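PDB 4QMH: LP04448p from Drosophila melanogaster, which belongs to the XMAP215 family that drives microtubule polymerization, and contributes here its fourth TOG domain, a probable tubulin-binding module built of helical repeats. Local coordinates for residues A[157-160]-A[161-165]; A[203-206]-A[207-211]; A[16-20]-A[21-25]. All blocks are in the same frame, centred on the assembly; numbering follows the deposited sequence.

Contact 1: residues A[157-160]-A[161-165]; sequences AWLA and DKLPG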
ATOM      1  N   ALA A 157      -7.965   8.662  -1.203  1.00  9.07           N
ATOM      2  CA  ALA A 157      -8.908   8.521  -0.095  1.00  9.53           C
ATOM      3  C   ALA A 157      -8.174   7.960   1.107  1.00 10.35           C
ATOM      4  O   ALA A 157      -8.393   8.381   2.238  1.00 12.84           O
ATOM      5  CB  ALA A 157     -10.048   7.595  -0.478  1.00 10.66           C
ATOM      6  N   TRP A 158      -7.305   6.988   0.848  1.00 11.04           N
ATOM      7  CA  TRP A 158      -6.574   6.329   1.921  1.00 10.39           C
ATOM      8  C   TRP A 158      -5.603   7.300   2.567  1.00  8.25           C
ATOM      9  O   TRP A 158      -5.515   7.370   3.786  1.00 10.20           O
ATOM     10  CB  TRP A 158      -5.849   5.097   1.386  1.00  9.46           C
ATOM     11  CG  TRP A 158      -5.065   4.326   2.422  1.00 10.46           C
ATOM     12  CD1 TRP A 158      -5.552   3.405   3.302  1.00 12.68           C
ATOM     13  CD2 TRP A 158      -3.651   4.385   2.637  1.00  8.27           C
ATOM     14  NE1 TRP A 158      -4.520   2.889   4.074  1.00 10.93           N
ATOM     15  CE2 TRP A 158      -3.346   3.483   3.687  1.00  9.17           C
ATOM     16  CE3 TRP A 158      -2.613   5.123   2.055  1.00 12.05           C
ATOM     17  CZ2 TRP A 158      -2.048   3.299   4.157  1.00 12.39           C
ATOM     18  CZ3 TRP A 158      -1.324   4.942   2.530  1.00 12.46           C
ATOM     19  CH2 TRP A 158      -1.054   4.035   3.571  1.00 13.90           C
ATOM     20  N   LEU A 159      -4.885   8.067   1.756  1.00  8.23           N
ATOM     21  CA  LEU A 159      -3.972   9.058   2.311  1.00  8.34           C
ATOM     22  C   LEU A 159      -4.733  10.109   3.110  1.00  9.31           C
ATOM     23  O   LEU A 159      -4.288  10.518   4.177  1.00 11.27           O
ATOM     24  CB  LEU A 159      -3.145   9.725   1.205  1.00  7.53           C
ATOM     25  CG  LEU A 159      -2.117   8.818   0.513  1.00  7.62           C
ATOM     26  CD1 LEU A 159      -1.621   9.445  -0.792  1.00 10.97           C
ATOM     27  CD2 LEU A 159      -0.949   8.528   1.440  1.00  8.46           C
ATOM     28  N   ALA A 160      -5.886  10.537   2.598  1.00  9.14           N
ATOM     29  CA  ALA A 160      -6.673  11.567   3.275  1.00 10.61           C
ATOM     30  C   ALA A 160      -7.173  11.055   4.616  1.00 10.48           C
ATOM     31  O   ALA A 160      -7.263  11.799   5.594  1.00 15.70           O
ATOM     32  CB  ALA A 160      -7.857  12.011   2.392  1.00 11.86           C
ATOM     33  N   ASP A 161      -7.472   9.764   4.656  1.00 14.15           N
ATOM     34  CA  ASP A 161      -7.999   9.110   5.841  1.00 14.09           C
ATOM     35  C   ASP A 161      -6.903   8.872   6.882  1.00 17.65           C
ATOM     36  O   ASP A 161      -7.125   9.077   8.069  1.00 23.02           O
ATOM     37  CB  ASP A 161      -8.667   7.788   5.443  1.00 17.91           C
ATOM     38  CG  ASP A 161      -9.294   7.065   6.623  1.00 30.77           C
ATOM     39  OD1 ASP A 161      -9.958   7.728   7.445  1.00 34.64           O
ATOM     40  OD2 ASP A 161      -9.122   5.829   6.724  1.00 34.56           O
ATOM     41  N   LYS A 162      -5.719   8.462   6.434  1.00 12.61           N
ATOM     42  CA  LYS A 162      -4.692   7.974   7.354  1.00 11.29           C
ATOM     43  C   LYS A 162      -3.669   9.020   7.796  1.00 12.82           C
ATOM     44  O   LYS A 162      -3.268   9.035   8.968  1.00 12.82           O
ATOM     45  CB  LYS A 162      -3.961   6.768   6.746  1.00 12.06           C
ATOM     46  CG  LYS A 162      -4.845   5.559   6.502  1.00 15.24           C
ATOM     47  CD  LYS A 162      -5.356   4.962   7.802  1.00 20.07           C
ATOM     48  CE  LYS A 162      -6.217   3.736   7.544  1.00 25.48           C
ATOM     49  NZ  LYS A 162      -6.782   3.185   8.810  1.00 25.94           N
ATOM     50  N   LEU A 163      -3.237   9.891   6.885  1.00 11.83           N
ATOM     51  CA  LEU A 163      -2.182  10.854   7.237  1.00 12.52           C
ATOM     52  C   LEU A 163      -2.507  11.745   8.445  1.00 13.34           C
ATOM     53  O   LEU A 163      -1.629  12.006   9.265  1.00 12.35           O
ATOM     54  CB  LEU A 163      -1.798  11.730   6.046  1.00 11.74           C
ATOM     55  CG  LEU A 163      -0.954  11.058   4.969  1.00 12.43           C
ATOM     56  CD1 LEU A 163      -0.792  12.004   3.778  1.00 15.88           C
ATOM     57  CD2 LEU A 163       0.400  10.659   5.537  1.00 14.59           C
ATOM     58  N   PRO A 164      -3.751  12.233   8.552  1.00 12.37           N
ATOM     59  CA  PRO A 164      -3.983  13.129   9.695  1.00 13.33           C
ATOM     60  C   PRO A 164      -3.824  12.438  11.059  1.00 12.93           C
ATOM     61  O   PRO A 164      -3.567  13.118  12.059  1.00 18.59           O
ATOM     62  CB  PRO A 164      -5.429  13.603   9.478  1.00 13.47           C
ATOM     63  CG  PRO A 164      -5.638  13.494   7.993  1.00 12.22           C
ATOM     64  CD  PRO A 164      -4.880  12.238   7.604  1.00 13.28           C
ATOM     65  N   GLY A 165      -3.946  11.111  11.102  1.00 13.68           N
ATOM     66  CA  GLY A 165      -3.877  10.392  12.363  1.00 11.71           C
ATOM     67  C   GLY A 165      -2.539   9.741  12.662  1.00 14.98           C
ATOM     68  O   GLY A 165      -2.379   9.065  13.681  1.00 16.92           O
TER
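Lys-162 lays its CG over one face of the Trp-158 indole, one helical turn back. The methylene stands 3.8 Å from the centroid of the five-membered ring, a CH-pi contact 17° off the ring normal. Of the ring atoms, NE1 is nearest to CG, at 3.6 Å. With chi1 at -63° and a bend at chi2 (-66°), the lysine chain crosses the indole at about a right angle. Its NZ makes a weak hydrogen bond with Tyr-131 OH. The buried indole NE1 is bonded to Asn-123 OD1.

Leu-159 and Leu-163 lie side by side and point the same way, with CB of Leu-159 4.2 Å from CD1 of Leu-163. Backbone bonds hold the i to i+4 spacing of both pairs. Lys-162 N bonds to Trp-158 O at 2.9 Å, and Leu-163 N to Leu-159 O at 3.0 Å. Pro-164 has no N-H to give, and its CD sits 3.1 Å from Ala-160 O where the next bond would fall.

This is the C-terminal end of helix 149-162, which runs into a 3-10 turn at 163-165. Trp-158 packs on helices 112-129 and 139-145, while Ala-160 and Leu-163 face helix 192-209.

Contact 2: residues A[203-206]-A[207-211]; sequences LGIM and IHLGF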
ATOM      1  N   LEU A 203      -5.118  18.493   3.368  1.00 10.64           N
ATOM      2  CA  LEU A 203      -4.894  18.746   4.789  1.00 10.08           C
ATOM      3  C   LEU A 203      -3.942  17.721   5.391  1.00 11.53           C
ATOM      4  O   LEU A 203      -3.015  18.072   6.123  1.00 10.19           O
ATOM      5  CB  LEU A 203      -6.217  18.766   5.563  1.00 12.05           C
ATOM      6  CG  LEU A 203      -6.068  18.966   7.073  1.00 12.74           C
ATOM      7  CD1 LEU A 203      -5.409  20.311   7.369  1.00 11.67           C
ATOM      8  CD2 LEU A 203      -7.432  18.860   7.755  1.00 17.53           C
ATOM      9  N   GLY A 204      -4.172  16.449   5.088  1.00 11.19           N
ATOM     10  CA  GLY A 204      -3.297  15.396   5.567  1.00 12.18           C
ATOM     11  C   GLY A 204      -1.843  15.583   5.177  1.00 11.05           C
ATOM     12  O   GLY A 204      -0.957  15.387   5.997  1.00 12.30           O
ATOM     13  N   ILE A 205      -1.588  15.914   3.911  1.00  9.82           N
ATOM     14  CA  ILE A 205      -0.235  16.208   3.449  1.00 11.77           C
ATOM     15  C   ILE A 205       0.338  17.393   4.216  1.00 11.87           C
ATOM     16  O   ILE A 205       1.471  17.352   4.701  1.00 10.84           O
ATOM     17  CB  ILE A 205      -0.212  16.524   1.926  1.00 10.69           C
ATOM     18  CG1 ILE A 205      -0.759  15.334   1.116  1.00 20.67           C
ATOM     19  CG2 ILE A 205       1.190  16.940   1.472  1.00 12.79           C
ATOM     20  CD1 ILE A 205       0.210  14.195   0.943  1.00 20.20           C
ATOM     21  N   MET A 206      -0.450  18.453   4.349  1.00  7.74           N
ATOM     22  CA  MET A 206       0.037  19.650   5.031  1.00  8.91           C
ATOM     23  C   MET A 206       0.332  19.426   6.512  1.00 13.24           C
ATOM     24  O   MET A 206       1.201  20.085   7.073  1.00 11.88           O
ATOM     25  CB  MET A 206      -0.964  20.789   4.875  1.00 11.17           C
ATOM     26  CG  MET A 206      -0.381  22.148   5.233  1.00  9.93           C
ATOM     27  SD  MET A 206      -1.567  23.465   4.987  1.00 12.18           S
ATOM     28  CE  MET A 206      -1.588  23.543   3.198  1.00  9.24           C
ATOM     29  N   ILE A 207      -0.401  18.518   7.150  1.00 10.98           N
ATOM     30  CA  ILE A 207      -0.142  18.208   8.554  1.00 12.75           C
ATOM     31  C   ILE A 207       1.302  17.736   8.734  1.00 14.63           C
ATOM     32  O   ILE A 207       1.930  18.005   9.763  1.00 17.33           O
ATOM     33  CB  ILE A 207      -1.142  17.166   9.094  1.00 12.33           C
ATOM     34  CG1 ILE A 207      -2.468  17.848   9.420  1.00 12.23           C
ATOM     35  CG2 ILE A 207      -0.576  16.434  10.312  1.00 13.64           C
ATOM     36  CD1 ILE A 207      -3.598  16.879   9.686  1.00 16.70           C
ATOM     37  N   HIS A 208       1.841  17.074   7.715  1.00 12.06           N
ATOM     38  CA  HIS A 208       3.214  16.576   7.771  1.00 11.79           C
ATOM     39  C   HIS A 208       4.272  17.509   7.180  1.00 17.34           C
ATOM     40  O   HIS A 208       5.405  17.532   7.653  1.00 18.60           O
ATOM     41  CB  HIS A 208       3.292  15.180   7.138  1.00 12.87           C
ATOM     42  CG  HIS A 208       2.540  14.149   7.913  1.00 12.85           C
ATOM     43  ND1 HIS A 208       3.125  13.400   8.910  1.00 15.07           N
ATOM     44  CD2 HIS A 208       1.236  13.785   7.884  1.00 13.47           C
ATOM     45  CE1 HIS A 208       2.219  12.604   9.448  1.00 16.30           C
ATOM     46  NE2 HIS A 208       1.066  12.811   8.837  1.00 14.22           N
ATOM     47  N   LEU A 209       3.915  18.279   6.158  1.00 13.00           N
ATOM     48  CA  LEU A 209       4.894  19.154   5.515  1.00 11.62           C
ATOM     49  C   LEU A 209       4.796  20.602   5.974  1.00 14.02           C
ATOM     50  O   LEU A 209       5.799  21.324   5.987  1.00 15.82           O
ATOM     51  CB  LEU A 209       4.756  19.101   3.994  1.00 12.28           C
ATOM     52  CG  LEU A 209       5.071  17.749   3.362  1.00  9.81           C
ATOM     53  CD1 LEU A 209       5.102  17.876   1.826  1.00 12.40           C
ATOM     54  CD2 LEU A 209       6.386  17.192   3.900  1.00 14.05           C
ATOM     55  N   GLY A 210       3.592  21.033   6.334  1.00 11.73           N
ATOM     56  CA  GLY A 210       3.348  22.432   6.649  1.00 15.27           C
ATOM     57  C   GLY A 210       3.082  23.312   5.433  1.00 14.61           C
ATOM     58  O   GLY A 210       3.487  22.990   4.316  1.00 14.53           O
ATOM     59  N   PHE A 211       2.405  24.438   5.655  1.00 14.65           N
ATOM     60  CA  PHE A 211       2.046  25.356   4.579  1.00 12.92           C
ATOM     61  C   PHE A 211       3.246  25.907   3.808  1.00 12.02           C
ATOM     62  O   PHE A 211       3.259  25.893   2.579  1.00 15.54           O
ATOM     63  CB  PHE A 211       1.221  26.525   5.126  1.00 14.64           C
ATOM     64  CG  PHE A 211       0.833  27.527   4.079  1.00 14.29           C
ATOM     65  CD1 PHE A 211      -0.313  27.342   3.316  1.00 15.21           C
ATOM     66  CD2 PHE A 211       1.611  28.648   3.845  1.00 14.60           C
ATOM     67  CE1 PHE A 211      -0.676  28.255   2.345  1.00 22.29           C
ATOM     68  CE2 PHE A 211       1.254  29.570   2.869  1.00 15.90           C
ATOM     69  CZ  PHE A 211       0.109  29.372   2.118  1.00 24.00           C
TER
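Met-206 and Phe-211 run side by side and point the same way, five residues apart. The methyl CE of Met-206 reaches the edge of the phenyl ring, 4.0 Å from CD1 of Phe-211. It lies near the ring plane and not over a face. The methionine chain is extended through chi2 and turns only at chi3 (-73°), so that SD passes the CA and CB of Phe-211 before CE meets the ring. The Phe-211 ring also makes a cation-pi contact with Arg-237. In two aliphatic pairs the partners are four residues, about one turn, apart. CG2 of Ile-205 is 4.0 Å from CD1 of Leu-209, in side chains that run alongside each other. CG of Leu-203 is 4.2 Å from CD1 of Ile-207, in side chains that cross at a slant.

Residues 203-209 are the last two turns of helix 192-209, and Gly-210 and Phe-211 lead into helix 211-221, within the helical array of the TOG domain. Gly-210 turns the corner with positive phi (84°) and is also the N-cap of the next helix. Any CB on this residue would collide with the carbonyl oxygen of Leu-209, so glycine suits the position.

The backbone bonds close the turn. Ile-205 O takes two donors: Leu-209 N at 3.0 Å, in the carbonyl plane, and His-208 N, well above that plane. Gly-210 N bonds to Met-206 O at 2.7 Å.

His-208 makes a close edge contact through a ring carbon: CD2 lies 3.3 Å from Gly-204 O, in the ring plane. Its NE2 is hydrogen-bonded to Leu-163 O.

Contact 3: residues A[16-20]-A[21-25]; sequences PQITE and ALLKE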
ATOM      1  N   PRO A  16      11.502 -23.322   6.853  1.00 14.74           N
ATOM      2  CA  PRO A  16      11.862 -24.642   6.319  1.00 14.80           C
ATOM      3  C   PRO A  16      10.779 -25.266   5.433  1.00 13.51           C
ATOM      4  O   PRO A  16      11.097 -26.130   4.615  1.00 16.58           O
ATOM      5  CB  PRO A  16      12.055 -25.483   7.583  1.00 19.54           C
ATOM      6  CG  PRO A  16      12.503 -24.499   8.606  1.00 16.40           C
ATOM      7  CD  PRO A  16      11.696 -23.257   8.314  1.00 12.43           C
ATOM      8  N   GLN A  17       9.530 -24.832   5.592  1.00 12.09           N
ATOM      9  CA  GLN A  17       8.423 -25.382   4.802  1.00 12.12           C
ATOM     10  C   GLN A  17       8.255 -24.666   3.465  1.00 12.88           C
ATOM     11  O   GLN A  17       7.521 -25.137   2.589  1.00 13.07           O
ATOM     12  CB  GLN A  17       7.107 -25.304   5.587  1.00 12.31           C
ATOM     13  CG  GLN A  17       7.067 -26.182   6.831  1.00 11.17           C
ATOM     14  CD  GLN A  17       5.675 -26.263   7.441  1.00  9.29           C
ATOM     15  OE1 GLN A  17       4.769 -26.884   6.882  1.00 20.15           O
ATOM     16  NE2 GLN A  17       5.506 -25.643   8.596  1.00 10.94           N
ATOM     17  N   ILE A  18       8.926 -23.529   3.309  1.00 11.16           N
ATOM     18  CA  ILE A  18       8.896 -22.814   2.037  1.00 10.01           C
ATOM     19  C   ILE A  18       9.980 -23.392   1.131  1.00 15.29           C
ATOM     20  O   ILE A  18      11.039 -22.797   0.930  1.00 14.48           O
ATOM     21  CB  ILE A  18       9.079 -21.299   2.207  1.00 13.89           C
ATOM     22  CG1 ILE A  18       8.158 -20.766   3.309  1.00 13.30           C
ATOM     23  CG2 ILE A  18       8.808 -20.583   0.890  1.00 12.34           C
ATOM     24  CD1 ILE A  18       6.697 -21.082   3.089  1.00 12.40           C
ATOM     25  N   THR A  19       9.691 -24.560   0.575  1.00 10.28           N
ATOM     26  CA  THR A  19      10.676 -25.314  -0.186  1.00 10.67           C
ATOM     27  C   THR A  19      10.789 -24.821  -1.624  1.00 12.69           C
ATOM     28  O   THR A  19       9.921 -24.108  -2.125  1.00 13.65           O
ATOM     29  CB  THR A  19      10.285 -26.784  -0.233  1.00 15.97           C
ATOM     30  OG1 THR A  19       9.021 -26.905  -0.901  1.00 14.67           O
ATOM     31  CG2 THR A  19      10.181 -27.365   1.181  1.00 13.05           C
ATOM     32  N   GLU A  20      11.866 -25.206  -2.300  1.00 14.73           N
ATOM     33  CA  GLU A  20      11.997 -24.874  -3.709  1.00 13.14           C
ATOM     34  C   GLU A  20      10.823 -25.447  -4.496  1.00 16.91           C
ATOM     35  O   GLU A  20      10.339 -24.824  -5.452  1.00 15.68           O
ATOM     36  CB  GLU A  20      13.306 -25.429  -4.269  1.00 17.66           C
ATOM     37  CG  GLU A  20      14.551 -24.760  -3.713  1.00 25.14           C
ATOM     38  CD  GLU A  20      14.756 -23.363  -4.256  1.00 41.32           C
ATOM     39  OE1 GLU A  20      14.134 -23.029  -5.285  1.00 43.63           O
ATOM     40  OE2 GLU A  20      15.537 -22.597  -3.653  1.00 49.86           O
ATOM     41  N   ALA A  21      10.373 -26.634  -4.097  1.00 12.90           N
ATOM     42  CA  ALA A  21       9.272 -27.295  -4.799  1.00 18.64           C
ATOM     43  C   ALA A  21       7.978 -26.498  -4.669  1.00 15.06           C
ATOM     44  O   ALA A  21       7.236 -26.348  -5.643  1.00 14.51           O
ATOM     45  CB  ALA A  21       9.074 -28.718  -4.288  1.00 17.28           C
ATOM     46  N   LEU A  22       7.703 -26.011  -3.463  1.00 12.82           N
ATOM     47  CA  LEU A  22       6.506 -25.205  -3.242  1.00 10.48           C
ATOM     48  C   LEU A  22       6.573 -23.934  -4.084  1.00 12.05           C
ATOM     49  O   LEU A  22       5.611 -23.582  -4.752  1.00 10.72           O
ATOM     50  CB  LEU A  22       6.337 -24.859  -1.763  1.00 11.70           C
ATOM     51  CG  LEU A  22       5.200 -23.883  -1.465  1.00 10.71           C
ATOM     52  CD1 LEU A  22       3.844 -24.502  -1.819  1.00 13.63           C
ATOM     53  CD2 LEU A  22       5.244 -23.474  -0.006  1.00 11.91           C
ATOM     54  N   LEU A  23       7.716 -23.250  -4.070  1.00 10.65           N
ATOM     55  CA  LEU A  23       7.852 -22.032  -4.860  1.00 11.40           C
ATOM     56  C   LEU A  23       7.723 -22.300  -6.355  1.00  9.72           C
ATOM     57  O   LEU A  23       7.138 -21.513  -7.094  1.00 14.42           O
ATOM     58  CB  LEU A  23       9.173 -21.330  -4.553  1.00 13.91           C
ATOM     59  CG  LEU A  23       9.304 -20.871  -3.102  1.00 11.75           C
ATOM     60  CD1 LEU A  23      10.670 -20.216  -2.878  1.00 15.72           C
ATOM     61  CD2 LEU A  23       8.173 -19.911  -2.728  1.00 15.98           C
ATOM     62  N   LYS A  24       8.266 -23.424  -6.802  1.00 11.92           N
ATOM     63  CA  LYS A  24       8.145 -23.799  -8.199  1.00 12.66           C
ATOM     64  C   LYS A  24       6.690 -24.067  -8.584  1.00 13.13           C
ATOM     65  O   LYS A  24       6.241 -23.649  -9.655  1.00 18.41           O
ATOM     66  CB  LYS A  24       9.003 -25.028  -8.486  1.00 15.92           C
ATOM     67  CG  LYS A  24       8.966 -25.471  -9.944  1.00 21.73           C
ATOM     68  CD  LYS A  24       9.935 -26.618 -10.178  1.00 22.89           C
ATOM     69  CE  LYS A  24       9.584 -27.388 -11.448  1.00 30.19           C
ATOM     70  NZ  LYS A  24      10.449 -28.598 -11.612  1.00 39.79           N
ATOM     71  N   GLU A  25       5.954 -24.752  -7.711  1.00 12.68           N
ATOM     72  CA  GLU A  25       4.532 -25.002  -7.971  1.00 12.09           C
ATOM     73  C   GLU A  25       3.760 -23.685  -8.032  1.00 12.48           C
ATOM     74  O   GLU A  25       2.931 -23.477  -8.919  1.00 13.69           O
ATOM     75  CB  GLU A  25       3.916 -25.914  -6.909  1.00 15.06           C
ATOM     76  CG  GLU A  25       2.511 -26.359  -7.287  1.00 16.65           C
ATOM     77  CD  GLU A  25       1.974 -27.449  -6.386  1.00 21.51           C
ATOM     78  OE1 GLU A  25       2.208 -27.382  -5.166  1.00 24.08           O
ATOM     79  OE2 GLU A  25       1.316 -28.372  -6.908  1.00 29.73           O
TER
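Ile-18 sends its two branches to two different leucines of the first helical turn. CG2 touches CD2 of Leu-23 at 3.7 Å. CD1, at the end of the longer branch, lies 4.2 Å from CD2 of Leu-22. Both leucines meet the isoleucine at a slant, neither alongside nor end-on. The leucines are turned differently. Leu-22 has CG anti to its own N (chi1 173°), and chi1 and chi2 together leave CD2 near Ile-18 CD1 and 3.8 Å from Gln-17 O. Leu-23 instead has its CG close to Thr-19 O.

Thr-19 follows Ile-18 and sits right before the helix. With chi1 at 62°, OG1 is held between the backbone N and the carbonyl carbon and turned toward the helix. There it accepts a hydrogen bond from Leu-22 N, 3.0 Å long and fairly straight at 160°. CB of Leu-22 lies close beside the same oxygen, at 3.5 Å. The backbone carbonyl of Thr-19 takes the next N-H: Leu-23 N reaches Thr-19 O at 3.1 Å. Replacing Thr-19 with a valine would probably leave Leu-22 N without this side-chain acceptor and weaken the start of the helix. Lys-24 N then bonds to Glu-20 O at 2.8 Å, in the regular helical pattern.

The approach to the helix is a tight bend, with Ile-18 at the centre of an inverse gamma turn. Ile-18 also touches Leu-58, and Leu-23 touches Ala-61, both on helix 58-66. Leu-22 packs on Lys-40 of helix 31-48. The whole is a threonine N-cap, beside an apolar cluster, at the start of helix 20-26 in the N-terminal part of this TOG domain.

In the fold
Contacts 1 and 2 are neighbours, with centres 11 Å apart. They touch directly: CD1 of Leu-163 packs on CD1 of Ile-205, and CB of Pro-164 on CD1 of Ile-207. The 3-10 turn that follows helix 149-162 thus packs on helix 192-209. Contact 3 is on the opposite side of the chain's centre, about 26 Å from contact 1 and 34 Å from contact 2 between nearest atoms. Contact 3 starts a helix, contact 1 ends one, and contact 2 ends one and starts the next. Contact 1 lies nearest the chain's centre, with Trp-158, Leu-159 and Leu-163 buried. Contact 2 has no exposed touching residue. Contact 3, farthest out, has four, and relies on a side-chain hydroxyl cap.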